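Local coordinates for protein exopolygalacturonase (Yersinia enterocolitica, PDB 2UVF) that hydrolyses the polygalacturonate of plant cell-wall pectin from its chain ends, probably releasing digalacturonic acid, as a family 28 exo-acting glycoside hydrolase, at residues I66-Q70 with G79-D83; G186-P192 with D206-Q212; L232-S236 with A408-G412; F354-N359 with N379-F385; V556-Q560 with N578-F582. All coordinates share one frame; numbering follows the deposited sequence.

How the interactions relate
The contacts follow one another along the chain, except that interaction 4 is nested inside the long loop closed by interaction 3. Interaction 1 belongs to the small antiparallel sheet in the fibronectin type III range, its centre about 32 Å from those of interactions 2 and 4. Interactions 2, 4 and 5 each pair parallel strands of neighbouring beta-helix coils; 2 and 5 lie on opposite sides of the chain's centre, about 47 Å apart between centres, with 4 nearer the middle. Interactions 3 and 4 touch, L232 packing on M358 and A408 N probably bonding to F385 O. Both supply residues to the digalacturonate pocket, so loop and coil build one site.

Interaction 1: I66-Q70 with G79-D83; sequences IVDYQ and GKASD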
# COMPACT_ATOMS: atom_id res chain seq x y z
N ILE A 66 -3.12 -5.30 26.38
CA ILE A 66 -2.45 -4.04 26.07
C ILE A 66 -3.48 -3.09 25.45
O ILE A 66 -4.06 -3.39 24.42
CB ILE A 66 -1.24 -4.25 25.10
CG1 ILE A 66 -0.34 -5.38 25.62
CG2 ILE A 66 -0.45 -2.94 24.91
CD1 ILE A 66 0.55 -6.05 24.58
N VAL A 67 -3.70 -1.94 26.09
CA VAL A 67 -4.71 -1.00 25.61
C VAL A 67 -4.11 0.27 25.00
O VAL A 67 -4.83 1.07 24.40
CB VAL A 67 -5.77 -0.65 26.72
CG1 VAL A 67 -6.56 -1.88 27.11
CG2 VAL A 67 -5.11 -0.00 27.95
N ASP A 68 -2.79 0.43 25.12
CA ASP A 68 -2.07 1.63 24.70
C ASP A 68 -0.56 1.46 24.89
O ASP A 68 -0.11 0.44 25.41
CB ASP A 68 -2.56 2.85 25.50
CG ASP A 68 -2.67 4.10 24.65
OD1 ASP A 68 -1.98 4.23 23.62
OD2 ASP A 68 -3.46 4.98 25.04
N TYR A 69 0.21 2.46 24.45
CA TYR A 69 1.66 2.52 24.67
C TYR A 69 2.04 3.95 25.07
O TYR A 69 1.39 4.90 24.61
CB TYR A 69 2.43 2.14 23.41
CG TYR A 69 2.43 0.66 23.11
CD1 TYR A 69 3.45 -0.17 23.60
CD2 TYR A 69 1.42 0.08 22.33
CE1 TYR A 69 3.45 -1.54 23.33
CE2 TYR A 69 1.42 -1.28 22.06
CZ TYR A 69 2.42 -2.09 22.56
OH TYR A 69 2.40 -3.44 22.25
N GLN A 70 3.07 4.09 25.91
CA GLN A 70 3.50 5.41 26.41
C GLN A 70 4.95 5.65 26.04
O GLN A 70 5.78 4.75 26.13
CB GLN A 70 3.38 5.50 27.93
CG GLN A 70 1.97 5.35 28.49
CD GLN A 70 1.89 5.75 29.96
OE1 GLN A 70 2.92 5.97 30.62
NE2 GLN A 70 0.68 5.83 30.49
N GLY A 79 3.89 11.36 26.03
CA GLY A 79 2.47 11.14 25.80
C GLY A 79 2.09 9.71 25.47
O GLY A 79 2.91 8.80 25.57
N LYS A 80 0.83 9.52 25.06
CA LYS A 80 0.31 8.18 24.70
C LYS A 80 0.21 8.02 23.18
O LYS A 80 -0.11 8.98 22.47
CB LYS A 80 -1.04 7.93 25.36
CG LYS A 80 -1.05 8.19 26.86
CD LYS A 80 -1.96 7.26 27.61
CE LYS A 80 -3.30 7.91 27.92
NZ LYS A 80 -3.86 7.48 29.25
N ALA A 81 0.47 6.80 22.70
CA ALA A 81 0.36 6.47 21.27
C ALA A 81 -0.99 6.87 20.67
O ALA A 81 -1.04 7.52 19.62
CB ALA A 81 0.63 4.98 21.04
N SER A 82 -2.07 6.51 21.37
CA SER A 82 -3.46 6.83 20.98
C SER A 82 -3.71 8.32 20.74
O SER A 82 -4.22 8.69 19.67
CB SER A 82 -4.44 6.31 22.02
OG SER A 82 -4.18 6.89 23.30
N ASP A 83 -3.37 9.16 21.72
CA ASP A 83 -3.57 10.62 21.63
C ASP A 83 -2.63 11.28 20.61
O ASP A 83 -2.98 12.26 19.96
CB ASP A 83 -3.40 11.30 23.01
CG ASP A 83 -4.23 10.63 24.13
OD1 ASP A 83 -5.44 10.33 23.93
OD2 ASP A 83 -3.67 10.44 25.24
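D68 is the first residue of 66-70 to engage 79-83, and it does so with both carboxylate oxygens. V67 and D68 both pair with Q133 of strand 125-134, a classic beta bulge near the start of 66-70. The chi1 of D68, -141°, lies away from the usual staggered values and turns the carboxylate toward the start of helix 81-88. There OD2 of D68 receives the hydroxyl proton of S82 OG at 2.7 Å, while OD1 of D68 accepts from S82 N at 3.2 Å; each oxygen uses its syn lone pair, so one serine fills the mouth of the carboxylate. D68 OD1 also takes the backbone N-H of Y69 at 2.9 Å, on the anti side and out of the carboxylate plane.

Y69 contributes backbone: its O accepts A81 N at 2.8 Å with an almost straight N-H...O angle of 174°. Its CB meets the CB of A81 at 4.1 Å, and its ring runs away from the contact to meet W57.

Q70 pairs with K80 as a non-hydrogen-bonded antiparallel pair of the hairpin formed by strands 66-73 and 76-80. Their side chains lie side by side and point the same way, though the amide NE2 of Q70 bonds to Q133.

K80 occupies the N-cap position, and the N-H groups of A81 and S82 that follow are met by Y69 O and D68 OD1. A negative carboxylate held there by three bonds would probably be stabilised by the helix N-terminus. K80 NZ, 4.9 Å from D68 OD2, could add a weaker electrostatic contribution.

Interaction 2: G186-P192 with D206-Q212; sequences GCRVEIP and DMTLNLQ
N210 gives its ND2 proton to OE1 of E190 at 2.9 Å, reaching the oxygen nearly along its C-O axis while the carboxylate and amide planes stand 73° apart. A bend at chi2 brings the end of E190 across to the asparagine. Beside them R188 runs parallel to T208 and N210, its CG 3.8 Å from N210 CB, with T208 CG2 at the edge of the guanidinium. The residues of the other face pack by carbon: I191 CD1 lies 3.7 Å from L209 CD1 and lies alongside L211, and V189 CG2 approaches M207 CE at 4.0 Å.

Backbone bonds hold the two strands in register. N210 N reaches V189 O at 2.8 Å with an angle of 174°, and I191 N answers to N210 O at 3.0 Å. Strands 187-191 and 207-211 run in the same direction, 21° apart; such parallel pairing of adjacent coils is the mark of the right-handed parallel beta-helix of pectin-degrading enzymes.

Farther out, strand 156-158 flanks 187-191 and strand 258-264 flanks 207-211. V189 and M207 reach A179 and I180 of helix 173-181, and C187 is tied to C183 by a disulfide. On the polar face OD1 of N210 bonds to T264 and T208 OG1 to R262, whereas the guanidinium of R188 forms salt bridges with D49 and E50 of the fibronectin type III range, joining the two domains.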
# COMPACT_ATOMS: atom_id res chain seq x y z
N GLY A 186 20.58 17.45 0.44
CA GLY A 186 19.90 17.85 1.67
C GLY A 186 18.88 18.97 1.52
O GLY A 186 18.31 19.43 2.52
N CYS A 187 18.63 19.40 0.28
CA CYS A 187 17.65 20.43 -0.01
C CYS A 187 16.23 20.01 0.35
O CYS A 187 15.97 18.83 0.63
CB CYS A 187 17.72 20.87 -1.49
SG CYS A 187 17.59 19.55 -2.78
N ARG A 188 15.32 20.98 0.37
CA ARG A 188 13.89 20.71 0.38
C ARG A 188 13.26 21.65 -0.65
O ARG A 188 13.28 22.87 -0.47
CB ARG A 188 13.30 20.93 1.77
CG ARG A 188 11.79 20.70 1.85
CD ARG A 188 11.22 21.09 3.21
NE ARG A 188 11.83 20.28 4.26
CZ ARG A 188 12.05 20.67 5.51
NH1 ARG A 188 11.70 21.89 5.94
NH2 ARG A 188 12.63 19.83 6.35
N VAL A 189 12.73 21.07 -1.73
CA VAL A 189 12.00 21.84 -2.73
C VAL A 189 10.56 22.04 -2.23
O VAL A 189 9.89 21.08 -1.91
CB VAL A 189 12.02 21.13 -4.12
CG1 VAL A 189 11.30 21.95 -5.18
CG2 VAL A 189 13.43 20.85 -4.54
N GLU A 190 10.12 23.30 -2.16
CA GLU A 190 8.77 23.65 -1.70
C GLU A 190 7.85 24.00 -2.87
O GLU A 190 8.21 24.83 -3.71
CB GLU A 190 8.78 24.83 -0.72
CG GLU A 190 9.91 24.86 0.31
CD GLU A 190 9.59 24.13 1.61
OE1 GLU A 190 8.71 23.24 1.62
OE2 GLU A 190 10.24 24.46 2.64
N ILE A 191 6.67 23.38 -2.90
CA ILE A 191 5.56 23.81 -3.76
C ILE A 191 4.47 24.40 -2.84
O ILE A 191 3.64 23.64 -2.30
CB ILE A 191 4.97 22.62 -4.57
CG1 ILE A 191 6.04 21.98 -5.48
CG2 ILE A 191 3.73 23.05 -5.37
CD1 ILE A 191 5.70 20.63 -6.02
N PRO A 192 4.48 25.74 -2.63
CA PRO A 192 3.48 26.44 -1.81
C PRO A 192 2.02 26.29 -2.28
O PRO A 192 1.77 25.73 -3.35
CB PRO A 192 3.93 27.91 -1.90
CG PRO A 192 4.78 28.00 -3.13
CD PRO A 192 5.49 26.68 -3.15
N ASP A 206 19.29 12.35 -2.48
CA ASP A 206 19.50 13.31 -1.38
C ASP A 206 18.69 14.60 -1.51
O ASP A 206 19.26 15.70 -1.56
CB ASP A 206 21.00 13.58 -1.19
CG ASP A 206 21.77 12.33 -0.85
OD1 ASP A 206 21.49 11.71 0.20
OD2 ASP A 206 22.66 11.94 -1.63
N MET A 207 17.37 14.46 -1.58
CA MET A 207 16.46 15.60 -1.61
C MET A 207 15.10 15.29 -0.95
O MET A 207 14.77 14.14 -0.67
CB MET A 207 16.26 16.13 -3.04
CG MET A 207 15.51 15.18 -3.97
SD MET A 207 14.86 15.98 -5.44
CE MET A 207 13.44 16.88 -4.77
N THR A 208 14.34 16.35 -0.68
CA THR A 208 12.97 16.26 -0.20
C THR A 208 12.16 17.17 -1.08
O THR A 208 12.57 18.30 -1.35
CB THR A 208 12.82 16.74 1.26
OG1 THR A 208 13.49 15.83 2.14
CG2 THR A 208 11.33 16.83 1.66
N LEU A 209 11.04 16.67 -1.58
CA LEU A 209 10.05 17.49 -2.25
C LEU A 209 8.88 17.58 -1.29
O LEU A 209 8.27 16.58 -0.93
CB LEU A 209 9.64 16.89 -3.59
CG LEU A 209 8.48 17.50 -4.38
CD1 LEU A 209 8.80 18.90 -4.90
CD2 LEU A 209 8.10 16.57 -5.53
N ASN A 210 8.58 18.81 -0.88
CA ASN A 210 7.55 19.10 0.08
C ASN A 210 6.41 19.87 -0.57
O ASN A 210 6.59 21.00 -1.03
CB ASN A 210 8.15 19.91 1.24
CG ASN A 210 7.17 20.10 2.38
OD1 ASN A 210 6.79 19.13 3.05
ND2 ASN A 210 6.75 21.35 2.61
N LEU A 211 5.24 19.24 -0.60
CA LEU A 211 4.01 19.88 -1.00
C LEU A 211 3.32 20.44 0.25
O LEU A 211 2.89 19.68 1.12
CB LEU A 211 3.12 18.87 -1.76
CG LEU A 211 3.76 18.19 -2.97
CD1 LEU A 211 3.97 16.69 -2.73
CD2 LEU A 211 2.89 18.41 -4.19
N GLN A 212 3.23 21.76 0.33
CA GLN A 212 2.74 22.45 1.53
C GLN A 212 1.22 22.50 1.57
O GLN A 212 0.55 22.23 0.57
CB GLN A 212 3.27 23.89 1.56
CG GLN A 212 4.76 24.05 1.79
CD GLN A 212 5.19 25.51 1.80
OE1 GLN A 212 4.84 26.28 0.91
NE2 GLN A 212 5.94 25.91 2.82

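Interaction 3: L232-S236 with A408-G412; sequences LYPYS and AAGTG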
# COMPACT_ATOMS: atom_id res chain seq x y z
N LEU A 232 8.67 -2.14 -17.05
CA LEU A 232 8.40 -2.71 -15.73
C LEU A 232 9.43 -3.77 -15.32
O LEU A 232 10.03 -3.69 -14.24
CB LEU A 232 6.98 -3.29 -15.66
CG LEU A 232 6.39 -3.65 -14.29
CD1 LEU A 232 6.18 -2.39 -13.46
CD2 LEU A 232 5.08 -4.38 -14.49
N TYR A 233 9.63 -4.76 -16.19
CA TYR A 233 10.61 -5.82 -15.94
C TYR A 233 11.68 -5.80 -17.04
O TYR A 233 11.46 -5.17 -18.09
CB TYR A 233 9.92 -7.18 -15.80
CG TYR A 233 8.86 -7.20 -14.72
CD1 TYR A 233 9.16 -6.80 -13.41
CD2 TYR A 233 7.56 -7.58 -15.00
CE1 TYR A 233 8.20 -6.80 -12.42
CE2 TYR A 233 6.58 -7.58 -14.02
CZ TYR A 233 6.91 -7.18 -12.73
OH TYR A 233 5.92 -7.18 -11.76
N PRO A 234 12.85 -6.43 -16.79
CA PRO A 234 13.88 -6.48 -17.85
C PRO A 234 13.34 -7.11 -19.15
O PRO A 234 13.77 -6.73 -20.24
CB PRO A 234 14.99 -7.35 -17.24
CG PRO A 234 14.38 -8.02 -16.02
CD PRO A 234 13.31 -7.07 -15.54
N TYR A 235 12.37 -8.01 -19.01
CA TYR A 235 11.76 -8.78 -20.10
C TYR A 235 10.43 -8.19 -20.57
O TYR A 235 9.67 -8.87 -21.28
CB TYR A 235 11.53 -10.23 -19.65
CG TYR A 235 11.02 -10.36 -18.22
CD1 TYR A 235 9.64 -10.46 -17.95
CD2 TYR A 235 11.91 -10.40 -17.14
CE1 TYR A 235 9.16 -10.59 -16.63
CE2 TYR A 235 11.45 -10.54 -15.81
CZ TYR A 235 10.08 -10.63 -15.57
OH TYR A 235 9.64 -10.75 -14.27
N SER A 236 10.14 -6.96 -20.14
CA SER A 236 8.90 -6.28 -20.54
C SER A 236 9.15 -5.57 -21.86
O SER A 236 10.06 -4.74 -21.95
CB SER A 236 8.41 -5.31 -19.46
OG SER A 236 7.79 -6.01 -18.38
N ALA A 408 4.31 -7.12 -5.86
CA ALA A 408 4.62 -7.76 -7.14
C ALA A 408 6.07 -8.26 -7.12
O ALA A 408 6.95 -7.62 -6.54
CB ALA A 408 4.43 -6.77 -8.27
N ALA A 409 6.32 -9.39 -7.79
CA ALA A 409 7.68 -9.93 -7.85
C ALA A 409 8.11 -10.46 -9.24
O ALA A 409 9.08 -11.21 -9.36
CB ALA A 409 7.87 -10.98 -6.79
N GLY A 410 7.42 -10.01 -10.29
CA GLY A 410 7.77 -10.38 -11.65
C GLY A 410 6.92 -11.54 -12.13
O GLY A 410 6.06 -12.04 -11.41
N THR A 411 7.15 -11.98 -13.37
CA THR A 411 6.31 -13.01 -13.96
C THR A 411 7.10 -13.97 -14.85
O THR A 411 7.86 -13.55 -15.73
CB THR A 411 5.09 -12.40 -14.75
OG1 THR A 411 5.54 -11.69 -15.92
CG2 THR A 411 4.32 -11.44 -13.90
N GLY A 412 6.91 -15.26 -14.60
CA GLY A 412 7.46 -16.32 -15.44
C GLY A 412 8.88 -16.72 -15.08
O GLY A 412 9.33 -16.49 -13.95
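The ring of Y233 carries G410 on one face, with G410 CA 3.8 Å from the ring centroid and 24° off the normal, a CH-pi contact. The OH of Y235 sits over that same face near the rim. L232 CG covers the opposite face, over the ring centre. The Y235 ring in turn has Y233 CB over one face, toward its rim.

Beyond the rings, T411 N donates to Y235 OH at 2.9 Å, with an N-H...O angle of 159°; the same hydroxyl passes 3.2 Å from G410 CA and has a weak bond to Q418. Y235 CE1 meets the side chain of T411 at OG1, 3.8 Å away, the two crossing obliquely. A type I turn from Y233 to S236, closed by S236 N to Y233 O at 3.0 Å, sends both tyrosines toward 408-412.

The hydroxyl of Y233 stands 3.8 Å from A408 CB and is hydrogen-bonded to ND1 of H443. L232, A408 and H443 all line the digalacturonate pocket. Y233 is thus probably a second-shell residue, with Y235 bracing the backbone at G410 and T411 next to it. Together they join the loop after strand 228-230 to the one after strand 405-408, beside the digalacturonate pocket of the parallel beta-helix.

Interaction 4: F354-N359 with N379-F385; sequences FHGIMN and NGDGIEF. With ADA (alpha-D-galactopyranuronic acid), chain C; ADA (alpha-D-galactopyranuronic acid), chain B.
H355 and E384 meet because H355 CG lies beside its backbone N (chi1 -58°), while E384 stays extended beyond CG (chi2 -178°), delivering its carboxylate to the imidazole. OE2 of E384 comes to rest over the centre of the ring, 2.9 Å above its plane; it is not hydrogen-bonded to the histidine there. F354 CE2 lies on the opposite face, so the imidazole is held between phenylalanine and glutamate.

Both ring nitrogens are used at the edge. ND1 of H355 donates to N379 O at 2.8 Å and 169°, in the carbonyl plane, which fixes the ring's rotation. NE2 of H355 then points at the sugar and donates to carboxylate atom O6A of the chain C galacturonate (ADA) at 2.7 Å. The chain B galacturonate touches the same edge, its O3 3.2 Å from H355 CE1.

D381 OD1 approaches H355 CB to 3.4 Å, and D381 OD2 accepts a weak bond from O2 of the chain B sugar. F354 CE1 packs on N379 CB at 3.7 Å, and the N379 amide is tied to R330. M358 lies alongside E384, its CG 3.5 Å from OE1. F354, H355, N379, D381 and E384 all line the digalacturonate pocket, where D402, N406 and R240 add further bonds to the sugar.

Strands 357-360 and 383-386 belong to adjacent coils of the parallel beta-helix, E384 N bonding to I357 O at 2.7 Å. Strand 334-339 flanks them beyond 357-360 and strand 405-408 beyond 383-386, while I383 and F385 turn to strands 365-368 and 391-394.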
# COMPACT_ATOMS: atom_id res chain seq x y z
N PHE A 354 -3.14 6.06 -14.45
CA PHE A 354 -2.97 4.60 -14.43
C PHE A 354 -2.88 4.20 -12.94
O PHE A 354 -3.91 4.25 -12.22
CB PHE A 354 -1.76 4.23 -15.29
CG PHE A 354 -1.55 2.74 -15.52
CD1 PHE A 354 -2.61 1.88 -15.73
CD2 PHE A 354 -0.27 2.22 -15.56
CE1 PHE A 354 -2.39 0.50 -15.97
CE2 PHE A 354 -0.04 0.84 -15.79
CZ PHE A 354 -1.11 -0.01 -15.99
N HIS A 355 -1.68 3.88 -12.44
CA HIS A 355 -1.47 3.45 -11.05
C HIS A 355 -1.21 4.67 -10.17
O HIS A 355 -0.94 5.75 -10.66
CB HIS A 355 -0.25 2.51 -10.89
CG HIS A 355 -0.31 1.24 -11.70
ND1 HIS A 355 -1.46 0.48 -11.85
CD2 HIS A 355 0.67 0.55 -12.33
CE1 HIS A 355 -1.19 -0.59 -12.57
NE2 HIS A 355 0.09 -0.58 -12.87
N GLY A 356 -1.26 4.46 -8.85
CA GLY A 356 -0.97 5.51 -7.85
C GLY A 356 0.53 5.59 -7.63
O GLY A 356 1.27 6.06 -8.50
N ILE A 357 0.97 5.08 -6.48
CA ILE A 357 2.40 5.09 -6.11
C ILE A 357 3.11 3.75 -6.40
O ILE A 357 2.69 2.70 -5.92
CB ILE A 357 2.59 5.55 -4.64
CG1 ILE A 357 2.16 7.01 -4.51
CG2 ILE A 357 4.07 5.38 -4.18
CD1 ILE A 357 1.94 7.49 -3.14
N MET A 358 4.17 3.82 -7.20
CA MET A 358 4.95 2.63 -7.58
C MET A 358 6.36 2.69 -7.02
O MET A 358 7.03 3.72 -7.14
CB MET A 358 5.05 2.49 -9.11
CG MET A 358 3.74 2.28 -9.84
SD MET A 358 4.02 2.31 -11.63
CE MET A 358 4.92 0.76 -11.84
N ASN A 359 6.78 1.59 -6.40
CA ASN A 359 8.14 1.40 -5.93
C ASN A 359 8.67 0.19 -6.63
O ASN A 359 8.11 -0.91 -6.49
CB ASN A 359 8.18 1.14 -4.42
CG ASN A 359 7.71 2.32 -3.64
OD1 ASN A 359 8.51 3.15 -3.23
ND2 ASN A 359 6.39 2.42 -3.45
N ASN A 379 -7.36 0.67 -12.56
CA ASN A 379 -5.99 0.30 -12.20
C ASN A 379 -5.29 1.26 -11.25
O ASN A 379 -4.06 1.22 -11.10
CB ASN A 379 -5.13 0.07 -13.45
CG ASN A 379 -5.81 -0.84 -14.44
OD1 ASN A 379 -6.07 -0.44 -15.56
ND2 ASN A 379 -6.16 -2.07 -14.00
N GLY A 380 -6.07 2.11 -10.60
CA GLY A 380 -5.50 3.09 -9.70
C GLY A 380 -5.28 2.50 -8.33
O GLY A 380 -6.03 2.83 -7.38
N ASP A 381 -4.28 1.62 -8.22
CA ASP A 381 -3.97 1.03 -6.91
C ASP A 381 -3.25 2.05 -6.05
O ASP A 381 -2.70 3.01 -6.57
CB ASP A 381 -3.25 -0.35 -6.97
CG ASP A 381 -2.24 -0.46 -8.07
OD1 ASP A 381 -1.65 0.60 -8.45
OD2 ASP A 381 -2.02 -1.62 -8.54
N GLY A 382 -3.30 1.87 -4.73
CA GLY A 382 -2.76 2.86 -3.80
C GLY A 382 -1.24 2.88 -3.82
O GLY A 382 -0.64 3.86 -4.23
N ILE A 383 -0.63 1.79 -3.36
CA ILE A 383 0.82 1.66 -3.40
C ILE A 383 1.19 0.30 -3.97
O ILE A 383 0.72 -0.73 -3.46
CB ILE A 383 1.50 1.86 -2.00
CG1 ILE A 383 1.09 3.20 -1.35
CG2 ILE A 383 3.04 1.77 -2.14
CD1 ILE A 383 1.49 3.38 0.12
N GLU A 384 1.99 0.30 -5.03
CA GLU A 384 2.62 -0.93 -5.51
C GLU A 384 4.02 -1.08 -4.93
O GLU A 384 4.79 -0.12 -4.97
CB GLU A 384 2.73 -0.95 -7.04
CG GLU A 384 1.42 -1.05 -7.73
CD GLU A 384 1.56 -1.11 -9.22
OE1 GLU A 384 2.70 -1.04 -9.73
OE2 GLU A 384 0.53 -1.24 -9.88
N PHE A 385 4.31 -2.26 -4.39
CA PHE A 385 5.67 -2.64 -4.02
C PHE A 385 6.13 -3.75 -4.99
O PHE A 385 5.50 -4.80 -5.10
CB PHE A 385 5.75 -3.08 -2.55
CG PHE A 385 5.55 -1.97 -1.55
CD1 PHE A 385 6.49 -0.94 -1.44
CD2 PHE A 385 4.44 -1.96 -0.70
CE1 PHE A 385 6.31 0.11 -0.51
CE2 PHE A 385 4.25 -0.93 0.23
CZ PHE A 385 5.20 0.11 0.32
C1 ADA C . -0.26 -6.23 -11.90
C2 ADA C . 0.62 -6.10 -10.63
C3 ADA C . 0.81 -4.60 -10.36
C4 ADA C . 1.49 -3.91 -11.58
C5 ADA C . 0.63 -4.13 -12.84
C6 ADA C . 1.14 -3.55 -14.19
O2 ADA C . 0.02 -6.78 -9.51
O3 ADA C . 1.55 -4.39 -9.15
O4 ADA C . 2.82 -4.41 -11.79
O5 ADA C . 0.35 -5.55 -13.04
O6B ADA C . 1.12 -4.33 -15.17
O6A ADA C . 1.52 -2.36 -14.25
C1 ADA B . -4.83 -4.97 -10.83
C2 ADA B . -3.69 -4.03 -11.25
C3 ADA B . -3.31 -4.42 -12.70
C4 ADA B . -2.56 -5.76 -12.59
C5 ADA B . -3.58 -6.78 -12.05
C6 ADA B . -2.92 -8.16 -11.82
O1 ADA B . -5.97 -4.94 -11.73
O2 ADA B . -4.01 -2.66 -11.12
O3 ADA B . -2.57 -3.39 -13.40
O4 ADA B . -1.53 -5.61 -11.58
O5 ADA B . -4.24 -6.30 -10.79
O6B ADA B . -2.33 -8.36 -10.73
O6A ADA B . -3.03 -9.01 -12.74

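Interaction 5: V556-Q560 with N578-F582; sequences VNNVQ and NKVTF
Two successive coils of the parallel beta-helix turn the same corner here, N558 of 556-560 lying in register with K579 of 578-582. Both corner residues have positive phi, so the chain bends alike in each coil and the strands on either side stay in parallel register.

Before the corner, N578 N donates to V556 O at 2.6 Å and N558 N to N578 O at 2.8 Å. The side chains of N557 and N578 lie side by side, OD1 of N557 coming to 3.2 Å from N578 CB while their amide planes are 66° apart. After it, V559 N reaches K579 O at 3.0 Å, and T581 N donates to V559 O.

V556 CG1 packs against V580 CG2 at 3.6 Å across the bend, with L524 behind V556 and W591 beside V580. The amide of N558 extends toward the preceding coil, its ND2 bonding to N526, consistent with a step of an asparagine ladder.

Q560 folds back, and the bend at chi2 (84°) brings its amide alongside the corner: NE2 donates to N558 OD1 at 2.8 Å. The same Q560 NE2 donates to a water that gives a proton to K579 O at 2.7 Å and also hydrogen-bonds T581 OG1 at 2.6 Å.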
# COMPACT_ATOMS: atom_id res chain seq x y z
N VAL A 556 -4.77 -20.99 10.56
CA VAL A 556 -5.87 -20.07 10.90
C VAL A 556 -6.31 -20.24 12.37
O VAL A 556 -6.75 -21.32 12.77
CB VAL A 556 -7.07 -20.20 9.92
CG1 VAL A 556 -8.25 -19.33 10.36
CG2 VAL A 556 -6.65 -19.82 8.49
N ASN A 557 -6.17 -19.17 13.15
CA ASN A 557 -6.42 -19.17 14.60
C ASN A 557 -7.21 -17.96 15.13
O ASN A 557 -6.87 -16.82 14.84
CB ASN A 557 -5.10 -19.30 15.37
CG ASN A 557 -4.68 -20.75 15.60
OD1 ASN A 557 -5.31 -21.48 16.39
ND2 ASN A 557 -3.61 -21.19 14.92
N ASN A 558 -8.25 -18.24 15.92
CA ASN A 558 -9.01 -17.20 16.62
C ASN A 558 -9.60 -16.10 15.72
O ASN A 558 -9.24 -14.92 15.81
CB ASN A 558 -8.19 -16.61 17.79
CG ASN A 558 -8.95 -15.57 18.60
OD1 ASN A 558 -10.18 -15.64 18.72
ND2 ASN A 558 -8.23 -14.59 19.17
N VAL A 559 -10.54 -16.48 14.86
CA VAL A 559 -11.15 -15.56 13.89
C VAL A 559 -12.67 -15.62 14.08
O VAL A 559 -13.21 -16.70 14.27
CB VAL A 559 -10.76 -15.96 12.42
CG1 VAL A 559 -11.57 -15.20 11.36
CG2 VAL A 559 -9.25 -15.80 12.17
N GLN A 560 -13.35 -14.48 14.03
CA GLN A 560 -14.82 -14.44 14.17
C GLN A 560 -15.45 -13.75 12.97
O GLN A 560 -15.11 -12.62 12.64
CB GLN A 560 -15.25 -13.73 15.47
CG GLN A 560 -14.90 -14.43 16.77
CD GLN A 560 -13.49 -14.16 17.27
OE1 GLN A 560 -13.06 -13.01 17.37
NE2 GLN A 560 -12.77 -15.23 17.62
N ASN A 578 -8.39 -23.23 13.59
CA ASN A 578 -8.77 -23.28 15.00
C ASN A 578 -9.45 -22.04 15.55
O ASN A 578 -8.96 -20.92 15.38
CB ASN A 578 -7.55 -23.65 15.83
CG ASN A 578 -6.95 -24.97 15.41
OD1 ASN A 578 -7.66 -25.82 14.82
ND2 ASN A 578 -5.66 -25.15 15.65
N LYS A 579 -10.58 -22.26 16.21
CA LYS A 579 -11.37 -21.20 16.83
C LYS A 579 -11.82 -20.17 15.80
O LYS A 579 -11.66 -18.97 15.98
CB LYS A 579 -10.60 -20.55 17.99
CG LYS A 579 -9.99 -21.56 18.96
CD LYS A 579 -8.89 -20.92 19.81
CE LYS A 579 -9.48 -19.92 20.78
NZ LYS A 579 -10.64 -20.54 21.48
N VAL A 580 -12.37 -20.67 14.69
CA VAL A 580 -13.02 -19.84 13.70
C VAL A 580 -14.52 -19.93 14.00
O VAL A 580 -15.13 -20.98 13.82
CB VAL A 580 -12.71 -20.30 12.25
CG1 VAL A 580 -13.31 -19.32 11.23
CG2 VAL A 580 -11.23 -20.48 12.03
N THR A 581 -15.11 -18.82 14.47
CA THR A 581 -16.52 -18.81 14.86
C THR A 581 -17.39 -18.04 13.87
O THR A 581 -17.26 -16.81 13.73
CB THR A 581 -16.72 -18.25 16.32
OG1 THR A 581 -15.86 -18.95 17.22
CG2 THR A 581 -18.17 -18.41 16.80
N PHE A 582 -18.30 -18.75 13.21
CA PHE A 582 -19.29 -18.16 12.31
C PHE A 582 -20.60 -17.97 13.06
O PHE A 582 -21.17 -18.94 13.56
CB PHE A 582 -19.56 -19.05 11.08
CG PHE A 582 -18.33 -19.38 10.25
CD1 PHE A 582 -17.43 -20.37 10.66
CD2 PHE A 582 -18.11 -18.73 9.03
CE1 PHE A 582 -16.30 -20.67 9.87
CE2 PHE A 582 -17.01 -19.04 8.23
CZ PHE A 582 -16.10 -20.00 8.65
O HOH W 1 -13.48 -17.92 17.62